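Local coordinates for 3-oxoacyl-[acyl-carrier-protein] synthase 2 (Rickettsia rickettsii, PDB 4JGA) that probably catalyses the condensation of malonyl-acyl carrier protein with a growing acyl chain, the elongation step of bacterial fatty acid synthesis, at residues K16-T21 with R197-G202; G46-T51 with A63-N68; T122-G127 with G176-A181; R243-D248 with T393-V398; K351-S356 with N399-A404. All coordinates share one frame; numbering follows the deposited sequence.

How the contacts relate
Contacts 1 and 3 reach the large mixed sheet of this thiolase-type fold, contact 3 at strand 178-179, outermost within the chain, and contact 1 at the inner strand 18-26. Their centres are about 14 Å apart, Met198 packs on Ile125 and Pro177, and both meet the second subunit. Strand 353-355, outermost at the other end, carries contact 5, whose centre is about 34 Å from that of contact 3. Contact 5 touches contact 4 through Trp245, about 12 Å away between centres; their segments alternate along the chain, and both meet helix 331-345. Contacts 2 and 3 are nested inside the loop closed by contact 1. Contact 2, a two-stranded antiparallel sheet, stands apart, its nearest atoms about 8 Å from contact 4.

Contact 1 of 5, residues K16-T21 with R197-G202; sequences KRVVIT and RMIKHG
Ile199, in the last turn of helix 187-200, meets Val18 of strand 18-26 through two pairs of methyl groups. Ile199 CG2 is 3.7 Å from Val18 CG2, and the longer branch, Ile199 CD1, is 4.1 Å from Val18 CG1; the side chains cross obliquely. Val18 holds CG1 anti to its backbone N (chi1 -178°), which turns CG2 to the helix, 3.8 Å from Lys200 N. The carbonyl of Ile199 also takes part: Ile199 O is 3.6 Å from Lys16 CB.

At Lys200 the backbones themselves join. Lys200 O accepts the N-H of Lys16 at 2.8 Å in an almost straight bond (176° at the hydrogen). A CA-H...O contact runs the other way, Lys200 CA to Lys16 O at 3.5 Å. The helix end is thereby fastened beside the entry to a central strand of the thiolase-type sheet, and Ile199 extends the packing to Leu263 and Glu265 of the adjacent strand 257-265. The Lys200 chain is fully extended; its CB and CG pass Lys16 O, and its NZ bonds Tyr203 OH of the second subunit.

His201 is the first residue to leave helical angles. Its ring lies under Lys200 CG, which stands 4.0 Å above the plane over the centre, and stacks with His201 of the second subunit. Gly202, with phi 94°, is the C-prime residue of a Schellman motif: Gly202 N bonds Ile199 O at 3.0 Å, and Tyr203 N bonds Met198 O.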
# COMPACT_ATOMS: atom_id res chain seq x y z
N LYS A 16 15.21 19.02 1.64
CA LYS A 16 14.48 19.82 2.61
C LYS A 16 14.50 19.08 3.91
O LYS A 16 14.49 17.84 3.93
CB LYS A 16 13.04 19.99 2.13
CG LYS A 16 12.93 20.70 0.79
CD LYS A 16 13.41 22.13 0.90
CE LYS A 16 13.19 22.88 -0.39
NZ LYS A 16 13.76 24.24 -0.24
N ARG A 17 14.51 19.84 5.00
CA ARG A 17 14.37 19.28 6.32
C ARG A 17 12.89 19.07 6.63
O ARG A 17 12.05 19.84 6.16
CB ARG A 17 15.01 20.21 7.36
CG ARG A 17 16.51 20.25 7.18
CD ARG A 17 17.16 21.27 8.07
NE ARG A 17 16.99 20.93 9.48
CZ ARG A 17 17.25 21.78 10.48
NH1 ARG A 17 17.70 22.99 10.22
NH2 ARG A 17 17.06 21.43 11.72
N VAL A 18 12.58 18.02 7.39
CA VAL A 18 11.21 17.61 7.64
C VAL A 18 10.91 17.49 9.13
O VAL A 18 11.59 16.76 9.87
CB VAL A 18 10.91 16.25 6.98
CG1 VAL A 18 9.46 15.84 7.19
CG2 VAL A 18 11.27 16.30 5.51
N VAL A 19 9.90 18.22 9.57
CA VAL A 19 9.54 18.29 10.97
C VAL A 19 8.14 17.75 11.19
O VAL A 19 7.35 17.62 10.23
CB VAL A 19 9.70 19.73 11.54
CG1 VAL A 19 11.16 20.16 11.52
CG2 VAL A 19 8.85 20.73 10.81
N ILE A 20 7.86 17.41 12.43
CA ILE A 20 6.60 16.87 12.88
C ILE A 20 5.82 18.02 13.54
O ILE A 20 6.27 18.57 14.57
CB ILE A 20 6.83 15.80 13.96
CG1 ILE A 20 7.82 14.70 13.47
CG2 ILE A 20 5.51 15.17 14.36
CD1 ILE A 20 8.42 13.88 14.62
N THR A 21 4.65 18.35 12.98
CA THR A 21 3.87 19.47 13.46
C THR A 21 2.47 19.09 13.97
O THR A 21 1.72 19.98 14.37
CB THR A 21 3.71 20.54 12.37
OG1 THR A 21 3.03 19.98 11.23
CG2 THR A 21 5.10 21.07 11.92
N ARG A 197 10.27 11.41 2.91
CA ARG A 197 11.05 11.43 1.67
C ARG A 197 10.35 12.31 0.64
O ARG A 197 11.00 13.04 -0.09
CB ARG A 197 11.23 10.02 1.14
CG ARG A 197 12.17 9.14 1.97
CD ARG A 197 13.62 9.40 1.67
NE ARG A 197 14.58 8.78 2.58
CZ ARG A 197 14.97 7.50 2.56
NH1 ARG A 197 14.48 6.61 1.68
NH2 ARG A 197 15.86 7.09 3.46
N MET A 198 9.03 12.24 0.60
CA MET A 198 8.26 13.08 -0.31
C MET A 198 8.54 14.59 -0.09
O MET A 198 8.72 15.34 -1.06
CB MET A 198 6.80 12.77 -0.14
CG MET A 198 5.88 13.48 -1.11
SD MET A 198 5.53 12.45 -2.54
CE MET A 198 4.54 11.21 -1.67
N ILE A 199 8.59 15.01 1.18
CA ILE A 199 8.86 16.37 1.55
C ILE A 199 10.33 16.69 1.33
O ILE A 199 10.65 17.72 0.75
CB ILE A 199 8.45 16.64 3.00
CG1 ILE A 199 6.93 16.49 3.13
CG2 ILE A 199 8.84 18.06 3.41
CD1 ILE A 199 6.39 16.56 4.54
N LYS A 200 11.20 15.77 1.74
CA LYS A 200 12.66 15.94 1.61
C LYS A 200 13.04 16.29 0.20
O LYS A 200 13.89 17.16 -0.02
CB LYS A 200 13.38 14.66 2.00
CG LYS A 200 14.89 14.68 1.93
CD LYS A 200 15.45 13.34 2.39
CE LYS A 200 16.97 13.27 2.28
NZ LYS A 200 17.40 11.86 2.50
N HIS A 201 12.41 15.64 -0.76
CA HIS A 201 12.78 15.82 -2.17
C HIS A 201 11.89 16.80 -2.90
O HIS A 201 11.98 16.91 -4.09
CB HIS A 201 12.87 14.44 -2.86
CG HIS A 201 13.91 13.55 -2.25
ND1 HIS A 201 15.25 13.89 -2.25
CD2 HIS A 201 13.82 12.40 -1.55
CE1 HIS A 201 15.94 12.97 -1.61
NE2 HIS A 201 15.09 12.06 -1.16
N GLY A 202 11.01 17.50 -2.19
CA GLY A 202 10.36 18.68 -2.76
C GLY A 202 9.01 18.46 -3.42
O GLY A 202 8.46 19.38 -4.01

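Contact 2 of 5, residues G46-T51 with A63-N68; sequences GIKTIT and AGLIDN
Ile47 and Gly64 face each other as a non-hydrogen-bonded antiparallel pair, their CA atoms 4.2 Å apart, and Lys48 with Ala63 forms the next, hydrogen-bonded pair. This two-stranded antiparallel sheet of strands 47-49 and 62-64 is separate from the large mixed sheet of the thiolase-type fold. Its two bonds are short: Lys48 N gives to Ala63 O at 2.8 Å and an angle of 176°, and Ala63 N returns a bond to Lys48 O at 2.9 Å. Beyond them the pairing fades, since Leu65 N reaches Gly46 O only weakly.

On the side of Ile47, the bend at chi2 (-46°) brings CD1 back over the opposite strand. Ile47 CD1 comes to 3.3 Å from Gly64 CA, tighter than usual for two carbons, just where the glycine has no side chain to meet it. On the side of Ala63, Ile50 CG1 lies 4.0 Å from Ala63 CB, and Leu65 CD1 packs against Thr49 O and Ile50 CA. Ile50 also touches Thr55, while Ile47 leans on Pro238.

Lys48 runs out along the pair of strands and bends at its last torsion to set its amine between two carbonyls, one from each segment. Lys48 NZ bonds Leu65 O at 3.2 Å, the donor tilted 16° from the carbonyl plane, and Gly46 O at 3.0 Å, standing above that carbonyl's plane.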
# COMPACT_ATOMS: atom_id res chain seq x y z
N GLY A 46 -3.88 -1.63 28.08
CA GLY A 46 -5.17 -1.64 27.39
C GLY A 46 -5.63 -2.99 26.84
O GLY A 46 -6.49 -3.02 25.98
N ILE A 47 -5.06 -4.07 27.34
CA ILE A 47 -5.37 -5.40 26.85
C ILE A 47 -6.53 -5.94 27.68
O ILE A 47 -6.48 -5.88 28.91
CB ILE A 47 -4.18 -6.37 26.97
CG1 ILE A 47 -2.95 -5.88 26.17
CG2 ILE A 47 -4.58 -7.77 26.55
CD1 ILE A 47 -3.27 -5.42 24.78
N LYS A 48 -7.55 -6.45 27.00
CA LYS A 48 -8.76 -6.99 27.67
C LYS A 48 -9.37 -8.18 26.92
O LYS A 48 -8.89 -8.59 25.85
CB LYS A 48 -9.85 -5.93 27.99
CG LYS A 48 -9.99 -4.79 27.01
CD LYS A 48 -10.73 -3.59 27.58
CE LYS A 48 -10.45 -2.37 26.71
NZ LYS A 48 -9.07 -1.79 26.85
N THR A 49 -10.36 -8.78 27.58
CA THR A 49 -11.11 -9.87 27.04
C THR A 49 -11.94 -9.37 25.84
O THR A 49 -12.57 -8.32 25.89
CB THR A 49 -12.02 -10.47 28.12
OG1 THR A 49 -11.20 -11.17 29.08
CG2 THR A 49 -13.02 -11.44 27.54
N ILE A 50 -11.91 -10.13 24.76
CA ILE A 50 -12.73 -9.87 23.61
C ILE A 50 -14.16 -10.20 23.97
O ILE A 50 -14.44 -11.28 24.46
CB ILE A 50 -12.31 -10.75 22.41
CG1 ILE A 50 -10.92 -10.34 21.95
CG2 ILE A 50 -13.32 -10.64 21.26
CD1 ILE A 50 -10.24 -11.37 21.08
N THR A 51 -15.06 -9.25 23.73
CA THR A 51 -16.49 -9.48 23.98
C THR A 51 -17.41 -9.28 22.74
O THR A 51 -18.51 -9.78 22.75
CB THR A 51 -16.98 -8.56 25.11
OG1 THR A 51 -16.63 -7.22 24.77
CG2 THR A 51 -16.32 -8.91 26.44
N ALA A 63 -7.26 -9.04 23.53
CA ALA A 63 -6.76 -8.10 22.56
C ALA A 63 -6.65 -6.72 23.19
O ALA A 63 -7.30 -6.45 24.19
CB ALA A 63 -7.66 -8.05 21.32
N GLY A 64 -5.83 -5.88 22.56
CA GLY A 64 -5.79 -4.44 22.81
C GLY A 64 -6.94 -3.79 22.06
O GLY A 64 -6.93 -3.68 20.84
N LEU A 65 -7.94 -3.35 22.81
CA LEU A 65 -9.18 -2.89 22.23
C LEU A 65 -9.52 -1.46 22.63
O LEU A 65 -9.30 -1.03 23.78
CB LEU A 65 -10.33 -3.82 22.65
CG LEU A 65 -10.23 -5.27 22.15
CD1 LEU A 65 -11.22 -6.14 22.92
CD2 LEU A 65 -10.48 -5.36 20.64
N ILE A 66 -10.06 -0.75 21.65
CA ILE A 66 -10.50 0.62 21.81
C ILE A 66 -11.73 0.57 22.73
O ILE A 66 -12.63 -0.24 22.51
CB ILE A 66 -10.92 1.25 20.44
CG1 ILE A 66 -9.76 1.28 19.43
CG2 ILE A 66 -11.47 2.64 20.63
CD1 ILE A 66 -8.48 1.86 19.97
N ASP A 67 -11.78 1.45 23.71
CA ASP A 67 -12.97 1.57 24.55
C ASP A 67 -14.23 1.79 23.67
O ASP A 67 -14.26 2.70 22.83
CB ASP A 67 -12.80 2.73 25.51
CG ASP A 67 -14.01 2.90 26.44
OD1 ASP A 67 -14.98 2.15 26.38
OD2 ASP A 67 -13.99 3.85 27.23
N ASN A 68 -15.26 1.00 23.87
CA ASN A 68 -16.52 1.25 23.18
C ASN A 68 -17.72 1.29 24.15
O ASN A 68 -18.84 0.95 23.78
CB ASN A 68 -16.72 0.19 22.11
CG ASN A 68 -16.88 -1.19 22.70
OD1 ASN A 68 -16.38 -1.48 23.81
ND2 ASN A 68 -17.61 -2.05 22.00

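Contact 3 of 5, residues T122-G127 with G176-A181; sequences TGLILG and GPNQTA
Leu124 and Asn178 lie side by side and point the same way, with Leu124 CD1 3.7 Å from Asn178 OD1. They sit on neighbouring parallel strands of the large sheet of the thiolase-type fold, where 178-179 is the outermost strand within this chain and faces the second subunit. The chain between strands 122-127 and 178-179 is a helical crossover of the beta-alpha-beta kind, and its helix 163-172 covers this face through Ser165, Val168 and Ser169.

Ile125 and Gln179 project from the other face. Ile125 meets Ala191 and Asp194 of helix 187-200. With chi1 at -57°, Ile125 sets CG2 anti to the backbone N and lays it over the chain just past strand 178-179, 3.5 Å from Thr180 C and 4.2 Å from Ala181 CB. Gln179 extends its chain away, and its amide is held by Ser285 and Asp194 of the second subunit.

The register that aligns these groups comes from alternating backbone bonds. Leu124 N gives to Pro177 O at 2.8 Å, and Leu124 O receives Gln179 N at 3.0 Å. A further bond from Leu126 N to Gln179 O is weak, and Ser165 OG also bonds that oxygen.

Toward the end of the pairing Thr180 turns OG1 to Val182 O of the second subunit, which leaves its methyl facing strand 122-127: Thr180 CG2 is 3.2 Å from Leu126 O.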
# COMPACT_ATOMS: atom_id res chain seq x y z
N THR A 122 -0.28 19.62 -0.24
CA THR A 122 -0.56 18.78 0.90
C THR A 122 -0.97 17.40 0.42
O THR A 122 -1.94 17.27 -0.30
CB THR A 122 -1.68 19.38 1.78
OG1 THR A 122 -1.28 20.67 2.25
CG2 THR A 122 -1.89 18.49 2.97
N GLY A 123 -0.18 16.40 0.79
CA GLY A 123 -0.43 15.04 0.40
C GLY A 123 -0.68 14.15 1.61
O GLY A 123 -0.63 14.60 2.74
N LEU A 124 -0.94 12.88 1.32
CA LEU A 124 -1.22 11.87 2.34
C LEU A 124 -0.55 10.52 1.98
O LEU A 124 -0.55 10.10 0.81
CB LEU A 124 -2.73 11.64 2.49
CG LEU A 124 -3.65 12.87 2.58
CD1 LEU A 124 -4.05 13.34 1.21
CD2 LEU A 124 -4.90 12.55 3.39
N ILE A 125 -0.04 9.84 3.01
CA ILE A 125 0.36 8.45 2.94
C ILE A 125 -0.15 7.78 4.21
O ILE A 125 0.49 7.81 5.28
CB ILE A 125 1.88 8.24 2.79
CG1 ILE A 125 2.41 8.97 1.55
CG2 ILE A 125 2.18 6.75 2.64
CD1 ILE A 125 3.88 8.70 1.27
N LEU A 126 -1.33 7.20 4.06
CA LEU A 126 -2.05 6.58 5.15
C LEU A 126 -2.30 5.11 4.76
O LEU A 126 -2.75 4.81 3.66
CB LEU A 126 -3.36 7.32 5.48
CG LEU A 126 -3.23 8.74 5.99
CD1 LEU A 126 -4.56 9.45 5.97
CD2 LEU A 126 -2.66 8.71 7.40
N GLY A 127 -1.93 4.21 5.67
CA GLY A 127 -2.00 2.78 5.34
C GLY A 127 -2.65 1.93 6.41
O GLY A 127 -3.09 2.43 7.47
N GLY A 176 -2.78 17.11 -2.96
CA GLY A 176 -1.47 16.56 -3.33
C GLY A 176 -1.49 15.04 -3.48
O GLY A 176 -2.57 14.45 -3.63
N PRO A 177 -0.30 14.40 -3.50
CA PRO A 177 -0.25 12.95 -3.62
C PRO A 177 -1.18 12.25 -2.63
O PRO A 177 -1.19 12.58 -1.46
CB PRO A 177 1.21 12.61 -3.32
CG PRO A 177 1.97 13.85 -3.57
CD PRO A 177 1.03 15.00 -3.30
N ASN A 178 -1.97 11.31 -3.16
CA ASN A 178 -2.99 10.61 -2.39
C ASN A 178 -2.65 9.13 -2.43
O ASN A 178 -3.03 8.43 -3.38
CB ASN A 178 -4.36 10.84 -3.03
CG ASN A 178 -5.50 10.73 -2.05
OD1 ASN A 178 -5.94 11.75 -1.50
ND2 ASN A 178 -5.97 9.47 -1.76
N GLN A 179 -1.85 8.70 -1.45
CA GLN A 179 -1.15 7.43 -1.52
C GLN A 179 -1.21 6.70 -0.19
O GLN A 179 -1.81 7.19 0.78
CB GLN A 179 0.29 7.63 -2.04
CG GLN A 179 0.36 8.25 -3.45
CD GLN A 179 1.78 8.47 -4.00
OE1 GLN A 179 2.04 9.43 -4.71
NE2 GLN A 179 2.69 7.58 -3.69
N THR A 180 -0.61 5.52 -0.16
CA THR A 180 -0.61 4.63 1.01
C THR A 180 0.74 3.92 1.10
O THR A 180 1.56 3.97 0.17
CB THR A 180 -1.70 3.52 0.92
OG1 THR A 180 -1.36 2.53 -0.06
CG2 THR A 180 -3.08 4.11 0.58
N ALA A 181 0.94 3.26 2.22
CA ALA A 181 1.98 2.23 2.37
C ALA A 181 1.24 1.05 2.99
O ALA A 181 0.33 1.25 3.81
CB ALA A 181 3.09 2.69 3.30

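Contact 4 of 5, residues R243-D248 with T393-V398; sequences RPWDKD and TPMDEV
Asp246 takes the backbone N-H of Thr393 on one carboxylate oxygen while its other oxygen is gripped from both faces of the carboxylate plane. Thr393 N gives to Asp246 OD1 at 2.7 Å, nearly in line with the C-O bond. Asp246 OD2 accepts Arg243 NE at 3.0 Å from one face, a salt bridge lying in the guanidinium plane, and Asp248 N at 2.8 Å from the other, which makes an Asx turn. A water donates to the same OD2 and bonds Thr393 OG1, tying the aspartate a second time to the opposite loop. Fixed on both oxygens, the carboxylate probably has little freedom to rotate.

The type II turn from Arg243 to Asp246 gives Trp245 a positive phi (65°) and sends its carbonyl across the contact, where Met395 N bonds Trp245 O at 2.8 Å. Lys247 N in turn gives to Thr393 O at 2.9 Å. Met395 swings its sulfur to the indole's edge in a Met-aromatic contact: Met395 SD is 4.0 Å from Trp245 CD1, close to the ring plane. Lys247, extended from CG onward, passes Met395 CA, and Lys247 NZ forms a salt bridge with Asp396 OD1 at 2.9 Å, approaching from above the carboxylate plane.

The indole also touches Ala325, a potassium ligand, the ion itself being about 9 Å from the side chain. Both segments are loops, one ahead of strand 257-265 and the other ahead of strand 408-409. Helix 331-345 backs them: its Leu338 touches Trp245 and Val398, and its Asp334 accepts Trp245 N.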
# COMPACT_ATOMS: atom_id res chain seq x y z
N ARG A 243 4.56 -9.41 27.13
CA ARG A 243 5.72 -9.36 28.03
C ARG A 243 7.05 -9.44 27.28
O ARG A 243 7.82 -10.39 27.43
CB ARG A 243 5.60 -10.44 29.12
CG ARG A 243 5.29 -11.84 28.63
CD ARG A 243 4.67 -12.69 29.74
NE ARG A 243 5.39 -12.58 31.01
CZ ARG A 243 4.95 -12.04 32.15
NH1 ARG A 243 3.73 -11.52 32.29
NH2 ARG A 243 5.76 -12.01 33.21
N PRO A 244 7.34 -8.39 26.49
CA PRO A 244 8.53 -8.40 25.65
C PRO A 244 9.81 -8.64 26.44
O PRO A 244 10.01 -8.05 27.51
CB PRO A 244 8.52 -7.02 24.97
CG PRO A 244 7.09 -6.56 25.09
CD PRO A 244 6.63 -7.11 26.42
N TRP A 245 10.63 -9.54 25.91
CA TRP A 245 11.90 -9.99 26.47
C TRP A 245 11.80 -10.74 27.80
O TRP A 245 12.83 -11.06 28.40
CB TRP A 245 12.91 -8.84 26.55
CG TRP A 245 13.04 -8.11 25.27
CD1 TRP A 245 13.64 -8.56 24.10
CD2 TRP A 245 12.58 -6.80 25.00
NE1 TRP A 245 13.54 -7.58 23.12
CE2 TRP A 245 12.91 -6.50 23.64
CE3 TRP A 245 11.91 -5.84 25.75
CZ2 TRP A 245 12.59 -5.29 23.06
CZ3 TRP A 245 11.60 -4.63 25.16
CH2 TRP A 245 11.95 -4.36 23.85
N ASP A 246 10.57 -10.99 28.28
CA ASP A 246 10.35 -11.76 29.50
C ASP A 246 10.46 -13.24 29.15
O ASP A 246 10.06 -13.67 28.06
CB ASP A 246 8.99 -11.47 30.12
CG ASP A 246 8.82 -12.13 31.47
OD1 ASP A 246 9.28 -11.53 32.47
OD2 ASP A 246 8.23 -13.25 31.52
N LYS A 247 11.01 -14.01 30.07
CA LYS A 247 11.18 -15.44 29.87
C LYS A 247 9.87 -16.17 29.67
O LYS A 247 9.89 -17.25 29.10
CB LYS A 247 11.94 -16.07 31.04
CG LYS A 247 13.43 -15.80 30.95
CD LYS A 247 14.27 -16.70 31.83
CE LYS A 247 15.72 -16.26 31.76
NZ LYS A 247 16.55 -16.97 32.73
N ASP A 248 8.76 -15.63 30.17
CA ASP A 248 7.47 -16.31 29.98
C ASP A 248 6.70 -15.82 28.74
O ASP A 248 5.53 -16.17 28.56
CB ASP A 248 6.61 -16.23 31.21
CG ASP A 248 5.69 -17.42 31.34
OD1 ASP A 248 6.12 -18.56 31.02
OD2 ASP A 248 4.51 -17.27 31.76
N THR A 393 10.95 -11.25 34.52
CA THR A 393 12.06 -12.18 34.48
C THR A 393 12.78 -12.04 33.14
O THR A 393 12.54 -12.82 32.20
CB THR A 393 11.57 -13.61 34.72
OG1 THR A 393 10.57 -13.58 35.74
CG2 THR A 393 12.73 -14.50 35.16
N PRO A 394 13.69 -11.06 33.05
CA PRO A 394 14.29 -10.76 31.74
C PRO A 394 15.06 -11.95 31.18
O PRO A 394 15.73 -12.67 31.92
CB PRO A 394 15.23 -9.57 32.03
CG PRO A 394 14.97 -9.14 33.44
CD PRO A 394 14.31 -10.29 34.15
N MET A 395 15.00 -12.15 29.86
CA MET A 395 15.79 -13.20 29.24
C MET A 395 17.28 -12.97 29.51
O MET A 395 17.72 -11.84 29.76
CB MET A 395 15.49 -13.34 27.73
CG MET A 395 15.71 -12.08 26.91
SD MET A 395 14.93 -12.17 25.29
CE MET A 395 15.93 -13.44 24.52
N ASP A 396 18.05 -14.05 29.49
CA ASP A 396 19.45 -14.03 29.90
C ASP A 396 20.35 -13.11 29.09
O ASP A 396 21.31 -12.53 29.62
CB ASP A 396 20.04 -15.45 29.84
CG ASP A 396 19.51 -16.35 30.96
OD1 ASP A 396 19.13 -15.84 32.03
OD2 ASP A 396 19.52 -17.58 30.75
N GLU A 397 20.02 -12.96 27.82
CA GLU A 397 20.83 -12.17 26.90
C GLU A 397 20.75 -10.65 27.17
O GLU A 397 21.50 -9.89 26.57
CB GLU A 397 20.35 -12.44 25.47
CG GLU A 397 20.55 -13.88 25.03
CD GLU A 397 19.46 -14.84 25.50
OE1 GLU A 397 18.59 -14.52 26.35
OE2 GLU A 397 19.48 -15.98 24.99
N VAL A 398 19.84 -10.20 28.01
CA VAL A 398 19.64 -8.76 28.20
C VAL A 398 20.88 -8.11 28.83
O VAL A 398 21.37 -8.57 29.86
CB VAL A 398 18.39 -8.46 29.04
CG1 VAL A 398 18.34 -6.99 29.43
CG2 VAL A 398 17.14 -8.86 28.27
O HOH W 1 8.53 -14.22 34.07

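Contact 5 of 5, residues K351-S356 with N399-A404; sequences KVLMSS and NIDLVA
Met354 N, on the edge strand 353-355, gives to Asp401 O of the loop at 3.1 Å, the one direct hydrogen bond between two backbones whose directions differ by 46°. A water joins them again, donating to Val352 O at 2.6 Å and accepting Asp401 N, and Leu402 CA comes close to Met354 O in a CA-H...O contact.

The Met354 side chain leaves with CG anti to the backbone N (chi1 174°) and bends at chi3, which sets its terminal methyl against two hydrophobic groups of the loop. Met354 CE is 3.7 Å from Leu402 CD2, the two side chains running alongside, and 4.1 Å from Ile400 CD1. Leu338 and Val341 of helix 331-345 also touch this methionine.

On the other side of the strand, Leu353 lies alongside Asp401, with Leu353 CD1 3.8 Å from Asp401 OD2, and meets Val403 at about a right angle, Leu353 CG to Val403 CG2 at 3.9 Å. Asp401 OD1 accepts Val403 N at 2.8 Å on its anti side, an Asx turn consistent with the positive phi of Val403.

The loop lies along the outermost strand of the thiolase-type sheet, joined to it by one direct bond and a water bridge. The Asp401 carboxylate is engaged at both oxygens, OD1 by Val403 N and OD2 by a salt bridge to Lys408, which probably limits its rotation and favours its ionised form.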
# COMPACT_ATOMS: atom_id res chain seq x y z
N LYS A 351 24.56 2.76 27.83
CA LYS A 351 23.49 3.32 28.66
C LYS A 351 22.19 3.56 27.91
O LYS A 351 21.27 4.13 28.44
CB LYS A 351 23.91 4.67 29.22
CG LYS A 351 25.18 4.67 30.04
CD LYS A 351 25.22 5.92 30.90
CE LYS A 351 26.19 5.77 32.03
NZ LYS A 351 27.47 6.46 31.75
N VAL A 352 22.13 3.17 26.65
CA VAL A 352 20.95 3.44 25.86
C VAL A 352 19.74 2.75 26.52
O VAL A 352 19.87 1.65 27.06
CB VAL A 352 21.12 2.97 24.41
CG1 VAL A 352 21.14 1.45 24.32
CG2 VAL A 352 20.01 3.54 23.55
N LEU A 353 18.59 3.41 26.45
CA LEU A 353 17.35 2.86 26.93
C LEU A 353 16.59 2.31 25.75
O LEU A 353 16.61 2.89 24.66
CB LEU A 353 16.49 3.94 27.62
CG LEU A 353 16.60 4.10 29.16
CD1 LEU A 353 18.03 4.09 29.67
CD2 LEU A 353 15.83 5.33 29.62
N MET A 354 15.89 1.20 25.97
CA MET A 354 14.99 0.62 24.96
C MET A 354 13.75 0.09 25.65
O MET A 354 13.87 -0.54 26.69
CB MET A 354 15.68 -0.51 24.16
CG MET A 354 14.74 -1.24 23.21
SD MET A 354 15.52 -2.26 21.90
CE MET A 354 16.03 -3.69 22.81
N SER A 355 12.57 0.34 25.08
CA SER A 355 11.34 -0.24 25.62
C SER A 355 10.34 -0.59 24.51
O SER A 355 10.46 -0.11 23.39
CB SER A 355 10.70 0.69 26.65
OG SER A 355 10.08 1.80 26.05
N SER A 356 9.42 -1.49 24.84
CA SER A 356 8.33 -1.83 23.96
C SER A 356 7.03 -1.37 24.58
O SER A 356 6.63 -1.83 25.66
CB SER A 356 8.23 -3.32 23.71
OG SER A 356 7.07 -3.57 22.95
N ASN A 399 21.39 -7.06 28.18
CA ASN A 399 22.57 -6.33 28.68
C ASN A 399 22.40 -4.83 28.64
O ASN A 399 23.36 -4.09 28.79
CB ASN A 399 23.78 -6.63 27.81
CG ASN A 399 24.47 -7.92 28.16
OD1 ASN A 399 24.42 -8.40 29.28
ND2 ASN A 399 25.13 -8.48 27.16
N ILE A 400 21.19 -4.37 28.39
CA ILE A 400 20.89 -2.94 28.41
C ILE A 400 19.64 -2.73 29.22
O ILE A 400 18.94 -3.67 29.56
CB ILE A 400 20.68 -2.35 27.01
CG1 ILE A 400 19.63 -3.13 26.24
CG2 ILE A 400 22.00 -2.34 26.24
CD1 ILE A 400 19.23 -2.40 24.98
N ASP A 401 19.39 -1.46 29.53
CA ASP A 401 18.23 -1.04 30.29
C ASP A 401 16.96 -1.08 29.41
O ASP A 401 16.83 -0.31 28.47
CB ASP A 401 18.47 0.36 30.83
CG ASP A 401 17.44 0.80 31.85
OD1 ASP A 401 16.33 0.24 31.91
OD2 ASP A 401 17.79 1.73 32.60
N LEU A 402 16.04 -2.00 29.72
CA LEU A 402 14.80 -2.17 28.96
C LEU A 402 13.63 -1.47 29.65
O LEU A 402 12.45 -1.71 29.32
CB LEU A 402 14.48 -3.64 28.76
CG LEU A 402 15.45 -4.42 27.87
CD1 LEU A 402 15.09 -5.90 27.82
CD2 LEU A 402 15.56 -3.82 26.46
N VAL A 403 13.96 -0.60 30.60
CA VAL A 403 12.94 0.23 31.26
C VAL A 403 11.85 -0.68 31.81
O VAL A 403 10.66 -0.44 31.60
CB VAL A 403 12.31 1.27 30.29
CG1 VAL A 403 11.62 2.39 31.08
CG2 VAL A 403 13.35 1.91 29.38
N ALA A 404 12.26 -1.75 32.48
CA ALA A 404 11.30 -2.69 33.04
C ALA A 404 10.32 -2.02 34.01
O ALA A 404 10.74 -1.23 34.85
CB ALA A 404 12.02 -3.81 33.75
O HOH W 2 21.40 0.48 28.80